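Local coordinates for protein acetyl xylan esterase II (Penicillium purpurogenum, PDB 1G66) that hydrolyses acetyl esters, probably removing acetyl groups from xylan, as a serine esterase of the cutinase family, at residues Y110-T113 against A114-S118. Sequence-based numbering, arbitrary orientation.
Sequences YTNT and AVQLS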
loop_
_atom_site.group_PDB
_atom_site.type_symbol
_atom_site.label_atom_id
_atom_site.label_comp_id
_atom_site.label_asym_id
_atom_site.label_seq_id
_atom_site.Cartn_x
_atom_site.Cartn_y
_atom_site.Cartn_z
ATOM N N TYR A 110 -2.695 -12.828 10.563
ATOM C CA TYR A 110 -1.293 -12.379 10.509
ATOM C C TYR A 110 -0.964 -11.820 11.870
ATOM O O TYR A 110 -1.343 -10.701 12.207
ATOM C CB TYR A 110 -1.043 -11.406 9.356
ATOM C CG TYR A 110 0.423 -11.197 9.190
ATOM C CD1 TYR A 110 1.148 -12.000 8.351
ATOM C CD2 TYR A 110 1.078 -10.178 9.848
ATOM C CE1 TYR A 110 2.484 -11.878 8.141
ATOM C CE2 TYR A 110 2.458 -10.046 9.710
ATOM C CZ TYR A 110 3.147 -10.870 8.846
ATOM O OH TYR A 110 4.498 -10.713 8.720
ATOM N N THR A 111 -0.333 -12.705 12.669
ATOM C CA THR A 111 -0.276 -12.478 14.096
ATOM C C THR A 111 0.888 -11.606 14.529
ATOM O O THR A 111 0.794 -11.053 15.659
ATOM C CB THR A 111 -0.198 -13.808 14.857
ATOM O OG1 THR A 111 1.051 -14.441 14.538
ATOM C CG2 THR A 111 -1.414 -14.695 14.482
ATOM N N ASN A 112 1.964 -11.590 13.802
ATOM C CA ASN A 112 3.129 -10.833 14.192
ATOM C C ASN A 112 2.777 -9.357 14.093
ATOM O O ASN A 112 2.364 -8.920 13.005
ATOM C CB ASN A 112 4.266 -11.193 13.270
ATOM C CG ASN A 112 5.568 -10.616 13.717
ATOM O OD1 ASN A 112 5.658 -9.745 14.533
ATOM N ND2 ASN A 112 6.677 -11.130 13.104
ATOM N N THR A 113 2.916 -8.606 15.171
ATOM C CA THR A 113 2.627 -7.174 15.161
ATOM C C THR A 113 3.833 -6.296 14.851
ATOM O O THR A 113 3.702 -5.070 14.831
ATOM C CB THR A 113 2.027 -6.716 16.512
ATOM O OG1 THR A 113 2.981 -6.978 17.516
ATOM C CG2 THR A 113 0.757 -7.457 16.818
ATOM N N ALA A 114 4.970 -6.895 14.602
ATOM C CA ALA A 114 6.153 -6.089 14.317
ATOM C C ALA A 114 6.044 -5.443 12.919
ATOM O O ALA A 114 5.492 -6.011 11.998
ATOM C CB ALA A 114 7.388 -6.957 14.356
ATOM N N VAL A 115 6.652 -4.284 12.801
ATOM C CA VAL A 115 6.958 -3.737 11.472
ATOM C C VAL A 115 7.813 -4.740 10.771
ATOM O O VAL A 115 8.767 -5.278 11.355
ATOM C CB VAL A 115 7.624 -2.369 11.656
ATOM C CG1 VAL A 115 8.198 -1.848 10.327
ATOM C CG2 VAL A 115 6.685 -1.364 12.273
ATOM N N GLN A 116 7.522 -5.004 9.494
ATOM C CA GLN A 116 8.238 -6.036 8.737
ATOM C C GLN A 116 9.355 -5.475 7.900
ATOM O O GLN A 116 10.295 -6.223 7.572
ATOM C CB GLN A 116 7.257 -6.871 7.908
ATOM C CG GLN A 116 6.238 -7.583 8.742
ATOM C CD GLN A 116 6.875 -8.593 9.643
ATOM O OE1 GLN A 116 6.709 -8.500 10.911
ATOM N NE2 GLN A 116 7.553 -9.519 9.082
ATOM N N LEU A 117 9.279 -4.210 7.528
ATOM C CA LEU A 117 10.436 -3.558 6.927
ATOM C C LEU A 117 11.527 -3.438 7.968
ATOM O O LEU A 117 11.248 -3.242 9.153
ATOM C CB LEU A 117 10.071 -2.176 6.423
ATOM C CG LEU A 117 9.042 -2.132 5.316
ATOM C CD1 LEU A 117 8.965 -0.702 4.771
ATOM C CD2 LEU A 117 9.281 -3.151 4.243
ATOM N N SER A 118 12.771 -3.549 7.522
ATOM C CA SER A 118 13.914 -3.295 8.403
ATOM C C SER A 118 13.974 -1.824 8.813
ATOM O O SER A 118 13.357 -0.963 8.197
ATOM C CB SER A 118 15.179 -3.643 7.675
ATOM O OG SER A 118 15.448 -2.657 6.657
HETATM O O HOH W 1 2.735 -6.582 11.745
#
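Asn112 and Ala114 form an Asx turn, an example of how an irregular loop can shape its own bend through a side chain. The hydrogen bond from Ala114 N to Asn112 OD1 spans 2.9 Å and is fairly straight (164° at the hydrogen), although the donor lies well above the carbonyl plane. Asn112 reaches it with CG anti to its own backbone N (chi1 -171°), and OD1 also rests against Ala114 CB. Water reinforces the bend: one molecule donates to Asn112 O at 2.7 Å and to Ala114 O at 2.8 Å, tying two backbone carbonyls together.

A second group of contacts gathers round the amide of Gln116, which its bent chain carries back toward the turn. Tyr110 OH lies 3.3 Å from Gln116 CD, the amide meeting the ring at its edge, with the two planes 80° apart. The Asn112 side chain crosses that of Gln116 at a slant, its amide also steeply inclined to the other. An alanine in place of Gln116 would probably leave the phenol and the Asn112 amide without this shared neighbour.

In this cutinase-family alpha/beta hydrolase, the loop joins helix 91-101 to helix 119-124, while Tyr110 and Gln116 both lean on Ile65 of helix 57-78.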